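Alpha-catenin-like protein hmp-1 (Caenorhabditis elegans, PDB 5H5M) links the cadherin-catenin complex of adherens junctions to actin filaments and is required for cell migration and cell shape changes during embryonic body enclosure and elongation. Local coordinates at residues V249-R254 / G281-R286; V322-E327 / C359-D364; V243-I248 / A365-R370; R254-I259 / E354-C359. One frame throughout, in Å; residues are numbered along the deposited sequence.

Contact 1 of 4, residues V249-R254 / G281-R286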
loop_
_atom_site.group_PDB
_atom_site.type_symbol
_atom_site.label_atom_id
_atom_site.label_comp_id
_atom_site.label_asym_id
_atom_site.label_seq_id
_atom_site.Cartn_x
_atom_site.Cartn_y
_atom_site.Cartn_z
ATOM N N VAL A 249 -2.057 -1.569 13.254
ATOM C CA VAL A 249 -3.164 -1.694 14.198
ATOM C C VAL A 249 -4.116 -2.816 13.776
ATOM O O VAL A 249 -4.514 -3.640 14.602
ATOM C CB VAL A 249 -3.946 -0.371 14.327
ATOM C CG1 VAL A 249 -5.256 -0.580 15.088
ATOM C CG2 VAL A 249 -3.084 0.688 15.001
ATOM N N GLU A 250 -4.470 -2.843 12.492
ATOM C CA GLU A 250 -5.300 -3.914 11.934
ATOM C C GLU A 250 -4.693 -5.294 12.171
ATOM O O GLU A 250 -5.392 -6.230 12.568
ATOM C CB GLU A 250 -5.506 -3.720 10.432
ATOM C CG GLU A 250 -6.393 -2.561 10.035
ATOM C CD GLU A 250 -6.619 -2.511 8.533
ATOM O OE1 GLU A 250 -7.171 -1.503 8.041
ATOM O OE2 GLU A 250 -6.243 -3.484 7.844
ATOM N N ASP A 251 -3.394 -5.416 11.910
ATOM C CA ASP A 251 -2.685 -6.678 12.110
ATOM C C ASP A 251 -2.771 -7.143 13.557
ATOM O O ASP A 251 -2.986 -8.325 13.823
ATOM C CB ASP A 251 -1.218 -6.549 11.701
ATOM C CG ASP A 251 -1.042 -6.291 10.222
ATOM O OD1 ASP A 251 -1.964 -6.616 9.441
ATOM O OD2 ASP A 251 0.029 -5.769 9.844
ATOM N N CYS A 252 -2.594 -6.207 14.485
ATOM C CA CYS A 252 -2.706 -6.500 15.909
ATOM C C CYS A 252 -4.101 -7.005 16.254
ATOM O O CYS A 252 -4.257 -7.958 17.020
ATOM C CB CYS A 252 -2.376 -5.258 16.740
ATOM S SG CYS A 252 -2.510 -5.501 18.529
ATOM N N GLU A 253 -5.116 -6.366 15.679
ATOM C CA GLU A 253 -6.495 -6.765 15.931
ATOM C C GLU A 253 -6.765 -8.163 15.381
ATOM O O GLU A 253 -7.514 -8.936 15.977
ATOM C CB GLU A 253 -7.468 -5.757 15.321
ATOM C CG GLU A 253 -7.417 -4.386 15.974
ATOM C CD GLU A 253 -8.377 -3.398 15.338
ATOM O OE1 GLU A 253 -8.899 -3.693 14.240
ATOM O OE2 GLU A 253 -8.609 -2.327 15.937
ATOM N N ARG A 254 -6.149 -8.479 14.247
ATOM C CA ARG A 254 -6.269 -9.810 13.663
ATOM C C ARG A 254 -5.622 -10.857 14.567
ATOM O O ARG A 254 -6.181 -11.931 14.784
ATOM C CB ARG A 254 -5.643 -9.849 12.267
ATOM C CG ARG A 254 -6.658 -9.805 11.133
ATOM C CD ARG A 254 -6.000 -10.011 9.769
ATOM N NE ARG A 254 -5.018 -8.973 9.457
ATOM C CZ ARG A 254 -5.315 -7.812 8.877
ATOM N NH1 ARG A 254 -6.570 -7.534 8.549
ATOM N NH2 ARG A 254 -4.359 -6.924 8.630
ATOM N N GLY A 281 4.175 -11.637 11.366
ATOM C CA GLY A 281 4.846 -11.596 10.080
ATOM C C GLY A 281 4.523 -10.348 9.277
ATOM O O GLY A 281 5.398 -9.791 8.613
ATOM N N SER A 282 3.269 -9.906 9.335
ATOM C CA SER A 282 2.848 -8.706 8.611
ATOM C C SER A 282 3.405 -7.452 9.267
ATOM O O SER A 282 3.915 -6.558 8.591
ATOM C CB SER A 282 1.319 -8.617 8.534
ATOM O OG SER A 282 0.773 -9.676 7.766
ATOM N N ILE A 283 3.294 -7.389 10.589
ATOM C CA ILE A 283 3.793 -6.254 11.353
ATOM C C ILE A 283 5.292 -6.062 11.137
ATOM O O ILE A 283 5.756 -4.947 10.905
ATOM C CB ILE A 283 3.497 -6.428 12.850
ATOM C CG1 ILE A 283 1.989 -6.352 13.087
ATOM C CG2 ILE A 283 4.221 -5.372 13.671
ATOM C CD1 ILE A 283 1.578 -6.482 14.530
ATOM N N ARG A 284 6.042 -7.157 11.190
ATOM C CA ARG A 284 7.483 -7.095 10.973
ATOM C C ARG A 284 7.805 -6.556 9.579
ATOM O O ARG A 284 8.629 -5.651 9.429
ATOM C CB ARG A 284 8.119 -8.474 11.164
ATOM C CG ARG A 284 9.615 -8.489 10.902
ATOM C CD ARG A 284 10.224 -9.871 11.096
ATOM N NE ARG A 284 11.655 -9.860 10.799
ATOM C CZ ARG A 284 12.608 -9.678 11.709
ATOM N NH1 ARG A 284 12.290 -9.505 12.985
ATOM N NH2 ARG A 284 13.883 -9.678 11.342
ATOM N N GLY A 285 7.143 -7.113 8.569
ATOM C CA GLY A 285 7.353 -6.708 7.193
ATOM C C GLY A 285 7.043 -5.243 6.948
ATOM O O GLY A 285 7.828 -4.535 6.317
ATOM N N ARG A 286 5.899 -4.790 7.450
ATOM C CA ARG A 286 5.488 -3.399 7.292
ATOM C C ARG A 286 6.442 -2.450 8.012
ATOM O O ARG A 286 6.796 -1.392 7.487
ATOM C CB ARG A 286 4.065 -3.194 7.815
ATOM C CG ARG A 286 2.982 -3.960 7.067
ATOM C CD ARG A 286 1.603 -3.469 7.488
ATOM N NE ARG A 286 0.596 -4.526 7.478
ATOM C CZ ARG A 286 -0.131 -4.863 6.416
ATOM N NH1 ARG A 286 0.039 -4.235 5.260
ATOM N NH2 ARG A 286 -1.025 -5.837 6.511
#

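Contact 2 of 4, residues V322-E327 / C359-D364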
loop_
_atom_site.group_PDB
_atom_site.type_symbol
_atom_site.label_atom_id
_atom_site.label_comp_id
_atom_site.label_asym_id
_atom_site.label_seq_id
_atom_site.Cartn_x
_atom_site.Cartn_y
_atom_site.Cartn_z
ATOM N N VAL A 322 11.894 -4.151 16.425
ATOM C CA VAL A 322 11.502 -5.260 15.562
ATOM C C VAL A 322 11.949 -6.614 16.128
ATOM O O VAL A 322 11.175 -7.570 16.155
ATOM C CB VAL A 322 12.063 -5.072 14.133
ATOM C CG1 VAL A 322 12.002 -6.365 13.355
ATOM C CG2 VAL A 322 11.290 -3.979 13.400
ATOM N N ASP A 323 13.191 -6.686 16.595
ATOM C CA ASP A 323 13.712 -7.916 17.186
ATOM C C ASP A 323 13.007 -8.269 18.493
ATOM O O ASP A 323 12.624 -9.419 18.708
ATOM C CB ASP A 323 15.219 -7.800 17.426
ATOM C CG ASP A 323 16.017 -7.842 16.139
ATOM O OD1 ASP A 323 15.529 -8.445 15.159
ATOM O OD2 ASP A 323 17.133 -7.280 16.110
ATOM N N GLN A 324 12.845 -7.278 19.363
ATOM C CA GLN A 324 12.166 -7.479 20.640
ATOM C C GLN A 324 10.722 -7.931 20.434
ATOM O O GLN A 324 10.211 -8.760 21.185
ATOM C CB GLN A 324 12.195 -6.195 21.475
ATOM C CG GLN A 324 13.586 -5.748 21.890
ATOM C CD GLN A 324 13.595 -4.360 22.505
ATOM O OE1 GLN A 324 12.546 -3.738 22.680
ATOM N NE2 GLN A 324 14.784 -3.868 22.837
ATOM N N PHE A 325 10.071 -7.379 19.415
ATOM C CA PHE A 325 8.705 -7.762 19.082
ATOM C C PHE A 325 8.640 -9.196 18.561
ATOM O O PHE A 325 7.817 -9.991 19.013
ATOM C CB PHE A 325 8.115 -6.807 18.045
ATOM C CG PHE A 325 6.872 -7.329 17.384
ATOM C CD1 PHE A 325 5.669 -7.369 18.073
ATOM C CD2 PHE A 325 6.906 -7.788 16.077
ATOM C CE1 PHE A 325 4.521 -7.856 17.469
ATOM C CE2 PHE A 325 5.760 -8.277 15.467
ATOM C CZ PHE A 325 4.569 -8.309 16.162
ATOM N N ALA A 326 9.514 -9.514 17.610
ATOM C CA ALA A 326 9.546 -10.836 16.996
ATOM C C ALA A 326 9.819 -11.919 18.031
ATOM O O ALA A 326 9.280 -13.020 17.950
ATOM C CB ALA A 326 10.593 -10.884 15.894
ATOM N N GLU A 327 10.659 -11.595 19.008
ATOM C CA GLU A 327 11.029 -12.545 20.046
ATOM C C GLU A 327 9.837 -12.883 20.937
ATOM O O GLU A 327 9.548 -14.055 21.185
ATOM C CB GLU A 327 12.180 -11.984 20.883
ATOM C CG GLU A 327 12.713 -12.944 21.931
ATOM C CD GLU A 327 13.898 -12.376 22.695
ATOM O OE1 GLU A 327 13.753 -12.098 23.906
ATOM O OE2 GLU A 327 14.976 -12.209 22.081
ATOM N N CYS A 359 3.022 -5.435 20.306
ATOM C CA CYS A 359 2.726 -4.659 19.105
ATOM C C CYS A 359 2.983 -3.175 19.339
ATOM O O CYS A 359 3.366 -2.449 18.422
ATOM C CB CYS A 359 1.275 -4.871 18.665
ATOM S SG CYS A 359 0.905 -6.507 18.023
ATOM N N THR A 360 2.769 -2.738 20.574
ATOM C CA THR A 360 2.954 -1.340 20.952
ATOM C C THR A 360 4.425 -0.925 20.828
ATOM O O THR A 360 4.728 0.236 20.556
ATOM C CB THR A 360 2.425 -1.097 22.382
ATOM O OG1 THR A 360 1.030 -1.416 22.420
ATOM C CG2 THR A 360 2.591 0.348 22.797
ATOM N N LEU A 361 5.330 -1.885 21.010
ATOM C CA LEU A 361 6.749 -1.686 20.712
ATOM C C LEU A 361 6.945 -1.130 19.303
ATOM O O LEU A 361 7.566 -0.084 19.112
ATOM C CB LEU A 361 7.518 -3.003 20.845
ATOM C CG LEU A 361 8.329 -3.352 22.094
ATOM C CD1 LEU A 361 7.617 -2.937 23.363
ATOM C CD2 LEU A 361 8.615 -4.848 22.101
ATOM N N VAL A 362 6.412 -1.849 18.322
ATOM C CA VAL A 362 6.525 -1.460 16.923
ATOM C C VAL A 362 5.731 -0.190 16.625
ATOM O O VAL A 362 6.229 0.730 15.975
ATOM C CB VAL A 362 6.038 -2.594 15.994
ATOM C CG1 VAL A 362 6.022 -2.135 14.544
ATOM C CG2 VAL A 362 6.911 -3.833 16.158
ATOM N N HIS A 363 4.498 -0.145 17.120
ATOM C CA HIS A 363 3.558 0.930 16.810
ATOM C C HIS A 363 4.013 2.297 17.335
ATOM O O HIS A 363 3.985 3.287 16.599
ATOM C CB HIS A 363 2.176 0.581 17.373
ATOM C CG HIS A 363 1.079 1.477 16.892
ATOM N ND1 HIS A 363 0.344 2.275 17.742
ATOM C CD2 HIS A 363 0.587 1.700 15.651
ATOM C CE1 HIS A 363 -0.552 2.951 17.046
ATOM N NE2 HIS A 363 -0.425 2.619 15.773
ATOM N N ASP A 364 4.422 2.350 18.602
ATOM C CA ASP A 364 4.945 3.582 19.196
ATOM C C ASP A 364 6.168 4.085 18.440
ATOM O O ASP A 364 6.324 5.290 18.215
ATOM C CB ASP A 364 5.317 3.373 20.666
ATOM C CG ASP A 364 4.121 3.454 21.598
ATOM O OD1 ASP A 364 3.059 3.959 21.178
ATOM O OD2 ASP A 364 4.251 3.024 22.762
#

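Contact 3 of 4, residues V243-I248 / A365-R370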
loop_
_atom_site.group_PDB
_atom_site.type_symbol
_atom_site.label_atom_id
_atom_site.label_comp_id
_atom_site.label_asym_id
_atom_site.label_seq_id
_atom_site.Cartn_x
_atom_site.Cartn_y
_atom_site.Cartn_z
ATOM N N VAL A 243 -0.924 4.985 6.458
ATOM C CA VAL A 243 -1.525 3.692 6.160
ATOM C C VAL A 243 -0.768 2.564 6.867
ATOM O O VAL A 243 -1.382 1.651 7.419
ATOM C CB VAL A 243 -1.564 3.430 4.637
ATOM C CG1 VAL A 243 -1.910 1.980 4.344
ATOM C CG2 VAL A 243 -2.559 4.365 3.962
ATOM N N SER A 244 0.561 2.639 6.858
ATOM C CA SER A 244 1.387 1.651 7.552
ATOM C C SER A 244 1.014 1.565 9.027
ATOM O O SER A 244 0.850 0.473 9.572
ATOM C CB SER A 244 2.875 1.983 7.417
ATOM O OG SER A 244 3.337 1.744 6.100
ATOM N N GLU A 245 0.871 2.723 9.661
ATOM C CA GLU A 245 0.500 2.781 11.068
ATOM C C GLU A 245 -0.889 2.185 11.296
ATOM O O GLU A 245 -1.101 1.431 12.242
ATOM C CB GLU A 245 0.550 4.224 11.569
ATOM C CG GLU A 245 0.198 4.398 13.030
ATOM C CD GLU A 245 0.201 5.855 13.453
ATOM O OE1 GLU A 245 1.076 6.613 12.981
ATOM O OE2 GLU A 245 -0.676 6.243 14.254
ATOM N N ALA A 246 -1.828 2.521 10.418
ATOM C CA ALA A 246 -3.187 2.010 10.525
ATOM C C ALA A 246 -3.233 0.502 10.285
ATOM O O ALA A 246 -4.015 -0.210 10.908
ATOM C CB ALA A 246 -4.106 2.733 9.543
ATOM N N HIS A 247 -2.390 0.022 9.377
ATOM C CA HIS A 247 -2.373 -1.396 9.039
ATOM C C HIS A 247 -1.741 -2.231 10.153
ATOM O O HIS A 247 -2.148 -3.367 10.389
ATOM C CB HIS A 247 -1.637 -1.619 7.717
ATOM C CG HIS A 247 -2.458 -1.296 6.506
ATOM N ND1 HIS A 247 -2.051 -1.596 5.227
ATOM C CD2 HIS A 247 -3.673 -0.703 6.389
ATOM C CE1 HIS A 247 -2.980 -1.204 4.367
ATOM N NE2 HIS A 247 -3.969 -0.658 5.048
ATOM N N ILE A 248 -0.747 -1.666 10.833
ATOM C CA ILE A 248 -0.127 -2.319 11.982
ATOM C C ILE A 248 -1.160 -2.537 13.089
ATOM O O ILE A 248 -1.157 -3.569 13.765
ATOM C CB ILE A 248 1.070 -1.496 12.518
ATOM C CG1 ILE A 248 2.254 -1.595 11.554
ATOM C CG2 ILE A 248 1.495 -1.983 13.889
ATOM C CD1 ILE A 248 3.411 -0.692 11.911
ATOM N N ALA A 365 7.040 3.154 18.064
ATOM C CA ALA A 365 8.266 3.496 17.359
ATOM C C ALA A 365 7.952 4.105 15.994
ATOM O O ALA A 365 8.645 5.013 15.538
ATOM C CB ALA A 365 9.153 2.273 17.210
ATOM N N VAL A 366 6.900 3.609 15.352
ATOM C CA VAL A 366 6.455 4.173 14.084
ATOM C C VAL A 366 5.946 5.597 14.288
ATOM O O VAL A 366 6.240 6.486 13.489
ATOM C CB VAL A 366 5.358 3.304 13.429
ATOM C CG1 VAL A 366 4.694 4.045 12.279
ATOM C CG2 VAL A 366 5.957 1.996 12.934
ATOM N N LYS A 367 5.208 5.815 15.374
ATOM C CA LYS A 367 4.695 7.148 15.689
ATOM C C LYS A 367 5.823 8.128 16.013
ATOM O O LYS A 367 5.724 9.317 15.710
ATOM C CB LYS A 367 3.705 7.089 16.857
ATOM C CG LYS A 367 2.403 6.371 16.532
ATOM C CD LYS A 367 1.375 6.552 17.639
ATOM C CE LYS A 367 1.816 5.862 18.915
ATOM N NZ LYS A 367 0.789 5.955 19.990
ATOM N N ASP A 368 6.890 7.626 16.631
ATOM C CA ASP A 368 8.051 8.452 16.951
ATOM C C ASP A 368 8.759 8.901 15.680
ATOM O O ASP A 368 9.225 10.035 15.583
ATOM C CB ASP A 368 9.028 7.694 17.856
ATOM C CG ASP A 368 8.476 7.462 19.253
ATOM O OD1 ASP A 368 7.508 8.152 19.639
ATOM O OD2 ASP A 368 9.018 6.593 19.968
ATOM N N ILE A 369 8.833 7.999 14.706
ATOM C CA ILE A 369 9.434 8.305 13.416
ATOM C C ILE A 369 8.653 9.415 12.722
ATOM O O ILE A 369 9.232 10.385 12.236
ATOM C CB ILE A 369 9.489 7.059 12.517
ATOM C CG1 ILE A 369 10.465 6.033 13.097
ATOM C CG2 ILE A 369 9.897 7.432 11.105
ATOM C CD1 ILE A 369 10.416 4.681 12.411
ATOM N N ARG A 370 7.332 9.276 12.700
ATOM C CA ARG A 370 6.466 10.278 12.087
ATOM C C ARG A 370 6.564 11.610 12.818
ATOM O O ARG A 370 6.488 12.675 12.204
ATOM C CB ARG A 370 5.015 9.789 12.063
ATOM C CG ARG A 370 4.826 8.469 11.313
ATOM C CD ARG A 370 3.357 8.124 11.156
ATOM N NE ARG A 370 2.671 9.086 10.304
ATOM C CZ ARG A 370 1.351 9.205 10.217
ATOM N NH1 ARG A 370 0.564 8.419 10.940
ATOM N NH2 ARG A 370 0.818 10.115 9.408
#

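Contact 4 of 4, residues R254-I259 / E354-C359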
loop_
_atom_site.group_PDB
_atom_site.type_symbol
_atom_site.label_atom_id
_atom_site.label_comp_id
_atom_site.label_asym_id
_atom_site.label_seq_id
_atom_site.Cartn_x
_atom_site.Cartn_y
_atom_site.Cartn_z
ATOM N N ARG A 254 -6.149 -8.479 14.247
ATOM C CA ARG A 254 -6.269 -9.810 13.663
ATOM C C ARG A 254 -5.622 -10.857 14.567
ATOM O O ARG A 254 -6.181 -11.931 14.784
ATOM C CB ARG A 254 -5.643 -9.849 12.267
ATOM C CG ARG A 254 -6.658 -9.805 11.133
ATOM C CD ARG A 254 -6.000 -10.011 9.769
ATOM N NE ARG A 254 -5.018 -8.973 9.457
ATOM C CZ ARG A 254 -5.315 -7.812 8.877
ATOM N NH1 ARG A 254 -6.570 -7.534 8.549
ATOM N NH2 ARG A 254 -4.359 -6.924 8.630
ATOM N N GLY A 255 -4.447 -10.528 15.096
ATOM C CA GLY A 255 -3.749 -11.408 16.017
ATOM C C GLY A 255 -4.510 -11.622 17.313
ATOM O O GLY A 255 -4.487 -12.712 17.883
ATOM N N ILE A 256 -5.190 -10.578 17.777
ATOM C CA ILE A 256 -5.987 -10.664 18.994
ATOM C C ILE A 256 -7.137 -11.653 18.813
ATOM O O ILE A 256 -7.425 -12.452 19.704
ATOM C CB ILE A 256 -6.540 -9.281 19.406
ATOM C CG1 ILE A 256 -5.421 -8.417 19.990
ATOM C CG2 ILE A 256 -7.660 -9.419 20.424
ATOM C CD1 ILE A 256 -5.828 -6.975 20.224
ATOM N N LYS A 257 -7.777 -11.611 17.647
ATOM C CA LYS A 257 -8.870 -12.531 17.345
ATOM C C LYS A 257 -8.408 -13.986 17.332
ATOM O O LYS A 257 -9.151 -14.881 17.728
ATOM C CB LYS A 257 -9.517 -12.180 16.005
ATOM C CG LYS A 257 -10.560 -11.085 16.101
ATOM C CD LYS A 257 -11.716 -11.349 15.150
ATOM C CE LYS A 257 -12.914 -10.475 15.484
ATOM N NZ LYS A 257 -14.112 -10.857 14.688
ATOM N N GLY A 258 -7.182 -14.220 16.880
ATOM C CA GLY A 258 -6.636 -15.564 16.862
ATOM C C GLY A 258 -6.344 -16.092 18.252
ATOM O O GLY A 258 -6.480 -17.287 18.516
ATOM N N ILE A 259 -5.940 -15.193 19.144
ATOM C CA ILE A 259 -5.636 -15.554 20.521
ATOM C C ILE A 259 -6.903 -15.905 21.294
ATOM O O ILE A 259 -6.941 -16.893 22.028
ATOM C CB ILE A 259 -4.894 -14.406 21.244
ATOM C CG1 ILE A 259 -3.477 -14.265 20.690
ATOM C CG2 ILE A 259 -4.851 -14.642 22.748
ATOM C CD1 ILE A 259 -2.700 -13.123 21.294
ATOM N N GLU A 354 -0.381 -9.334 26.371
ATOM C CA GLU A 354 1.033 -9.489 26.035
ATOM C C GLU A 354 1.291 -9.194 24.561
ATOM O O GLU A 354 2.318 -8.617 24.207
ATOM C CB GLU A 354 1.522 -10.898 26.381
ATOM C CG GLU A 354 2.924 -11.237 25.864
ATOM C CD GLU A 354 4.016 -10.311 26.389
ATOM O OE1 GLU A 354 3.793 -9.607 27.398
ATOM O OE2 GLU A 354 5.111 -10.297 25.789
ATOM N N PHE A 355 0.352 -9.585 23.707
ATOM C CA PHE A 355 0.469 -9.319 22.281
ATOM C C PHE A 355 0.303 -7.830 21.991
ATOM O O PHE A 355 1.033 -7.267 21.177
ATOM C CB PHE A 355 -0.562 -10.128 21.495
ATOM C CG PHE A 355 -0.354 -10.089 20.008
ATOM C CD1 PHE A 355 0.810 -10.589 19.446
ATOM C CD2 PHE A 355 -1.320 -9.560 19.172
ATOM C CE1 PHE A 355 1.007 -10.560 18.078
ATOM C CE2 PHE A 355 -1.128 -9.527 17.803
ATOM C CZ PHE A 355 0.038 -10.031 17.255
ATOM N N ILE A 356 -0.660 -7.203 22.663
ATOM C CA ILE A 356 -0.903 -5.770 22.519
ATOM C C ILE A 356 0.314 -4.957 22.949
ATOM O O ILE A 356 0.730 -4.031 22.250
ATOM C CB ILE A 356 -2.133 -5.320 23.340
ATOM C CG1 ILE A 356 -3.423 -5.788 22.668
ATOM C CG2 ILE A 356 -2.158 -3.804 23.502
ATOM C CD1 ILE A 356 -4.680 -5.423 23.441
ATOM N N ASN A 357 0.884 -5.309 24.096
ATOM C CA ASN A 357 2.077 -4.630 24.589
ATOM C C ASN A 357 3.270 -4.838 23.664
ATOM O O ASN A 357 4.102 -3.948 23.510
ATOM C CB ASN A 357 2.428 -5.102 26.002
ATOM C CG ASN A 357 1.394 -4.681 27.028
ATOM O OD1 ASN A 357 0.691 -3.688 26.845
ATOM N ND2 ASN A 357 1.298 -5.438 28.115
ATOM N N ALA A 358 3.346 -6.014 23.047
ATOM C CA ALA A 358 4.418 -6.303 22.101
ATOM C C ALA A 358 4.249 -5.491 20.818
ATOM O O ALA A 358 5.213 -4.929 20.304
ATOM C CB ALA A 358 4.466 -7.786 21.787
ATOM N N CYS A 359 3.022 -5.435 20.306
ATOM C CA CYS A 359 2.726 -4.659 19.105
ATOM C C CYS A 359 2.983 -3.175 19.339
ATOM O O CYS A 359 3.366 -2.449 18.422
ATOM C CB CYS A 359 1.275 -4.871 18.665
ATOM S SG CYS A 359 0.905 -6.507 18.023
#

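Contact 1 of 4, residues V249-R254 / G281-R286
Asp251 and Arg286 form a side-on salt bridge between two antiparallel helices of a four-helix bundle in the M domain of this alpha-catenin. The short axes run nearly antiparallel and approach to 9.3 Å, with Asp251 and Ile283 as the closest pair of CA atoms. Arg286 grips the carboxylate with two nitrogens, one to each oxygen. Its NE donates to Asp251 OD2 over 2.7 Å at a nearly straight 173°, and its NH2 donates to Asp251 OD1 over 3.2 Å. Both oxygens use their syn lone pairs, and the carboxylate and guanidinium planes are nearly coplanar, 23° apart, with Asp251 at the guanidinium edge.

Asp251 CG is anti to its own carbonyl carbon (chi1 -65°), which carries the carboxylate across toward helix 276-300. There the carboxylate also lies against Ser282, whose CB is 3.4 Å from Asp251 OD2. Arg286 meets it from the opposite direction, through a chain bent at chi3.

Asp251 OD1 accepts a second bond, from Arg254 NH2 of the same helix, met nearly in line with its C-O bond. One carboxylate thus gathers two arginines, and its charge probably offsets their closeness. Arg286 NH1 extends the network to Asp121 through a further salt bridge, tying in helix 92-122. On the inner side, Ile283 supplies the apolar part: it reaches across with the end of its chain, also packing on Phe325 and Cys359 of the other two helices of the bundle. Its CG1 rests 3.5 Å from Asp251 CB, and its CD1 sits 4.2 Å from Cys252 N.

Contact 2 of 4, residues V322-E327 / C359-D364
Phe325 projects from helix 305-339 onto Val362 and Cys359 of helix 345-374, and this contact is almost wholly apolar. The two helices are neighbours in sequence and pack antiparallel: their short axes differ by 158° in direction and come within 8.7 Å. Phe325 and Leu361 have the nearest CA atoms, 6.6 Å apart.

Aliphatic-aromatic packing forms the buried part. Phe325 CG is anti to the backbone N (chi1 165°), an orientation that directs the ring into the bundle. Val362 presents a single branch to it, with CG2 lying 3.7 Å from Phe325 CG and equally near CB, at the root of the ring. Its other methyl, CG1, turns to Ile248 of helix 237-260.

A sulfur-aromatic contact engages the far end of the same ring. Cys359 SG is 3.9 Å from Phe325 CE1 and 5.1 Å from the ring centroid, 69° off the ring normal, an oblique approach. Ile283 of helix 276-300 packs against both Phe325 and Cys359, closing this part of the core.

Van der Waals packing of Leu361 makes up the outer part. Leu361 reaches back with CD2, which lies 3.9 Å from Gln324 CB and 4.0 Å from the backbone N of Phe325. The Gln324 and Leu361 side chains cross at about a right angle, and Gln324, extended beyond CG, is solvent-exposed.

No hydrogen bond or salt bridge joins the two segments. Their association probably rests on shape fit and on the burial of Phe325, Val362 and Cys359, with little directional polar chemistry to fix the pairing.

Contact 3 of 4, residues V243-I248 / A365-R370
Ile248 and Val366 meet inside the antiparallel four-helix bundle, while Glu245 and Arg370 join the same two helices nearer its surface. The short axes of 243-248 and 365-370 run nearly antiparallel and approach no closer than 10.5 Å, a spacing bridged by side chains.

The inner part is apolar and close. Ile248 CD1 lies 3.8 Å from Val366 CG2, both residues being buried, and Val362 packs beside Ile248 from the preceding turn. Val366 is also approached by Glu245, whose CB is 4.2 Å from Val366 CG1.

The outer part is polar and more open to solvent, with Lys367 exposed and one short bond holding it. Glu245 has CG anti to the backbone N and an extended chain beyond, which takes its carboxylate across to helix 345-374. Lys367 lays its aliphatic portion beside this group, with CG 3.8 Å from Glu245 OE1, while its amino end leads away. Arg370, bent at chi3, reaches back over the outer side, its NH2 also forming a weak, long ion pair with Asp238.

The salt bridge is single and turned: carboxylate and guanidinium planes stand 65° apart. Arg370 NH1 donates over 2.8 Å at 158° to Glu245 OE1, within the guanidinium plane but from 55° above that of the carboxylate.

Contact 4 of 4, residues R254-I259 / E354-C359
Phe355 opens the contact made by segment 354-359, lying against Gly255 and Ile259 of segment 254-259. Its CG is anti to the backbone N (chi1 -170°), which points the ring at the neighbouring helix. The far rim of that ring reaches the backbone: Phe355 CE2 is 3.7 Å from Gly255 CA, a close approach to the main chain at a residue without a side chain. At the root of the ring, Phe355 CB is 3.7 Å from Ile259 CD1. Leu332 of helix 305-339 and Val276 of helix 276-300 touch both Phe355 and Ile259, so all four helices meet here.

Ile356 comes next and makes the outer apolar pair. Its CG1 lies 3.6 Å from Ile256 CD1, each isoleucine bringing the end of its chain nearer than its CB direction alone would suggest.

One turn beyond Phe355, Cys359 backs the aromatic group, its SG sitting 3.6 Å above the ring plane of Phe355, toward the rim.

The short axes approach to 10.3 Å and differ by 161° in direction. Apolar side chains packed between antiparallel helices, with no hydrogen bond across the segments, make up part of the core of a four-helix bundle of the kind found in the vinculin/alpha-catenin family.

All four contacts lie in one antiparallel bundle built from helices 237-260, 276-300, 305-339 and 345-374. Contacts 3 and 4 join the first of these to the last, with centres about 17 Å apart and no touch between them. Contact 1 pairs the first two helices and contact 2 the last two, their centres about 10 Å apart. Along the chain, contact 1 closes before contact 2 opens, whereas contact 3 spans all the others. Contacts 1 and 4 share Arg254, and contacts 2 and 4 share Cys359. Cys252 SG to Cys359 SG, 3.6 Å, links contact 1 with contacts 2 and 4. Consecutive helices are thus paired, and contacts 3 and 4 close the M-domain bundle.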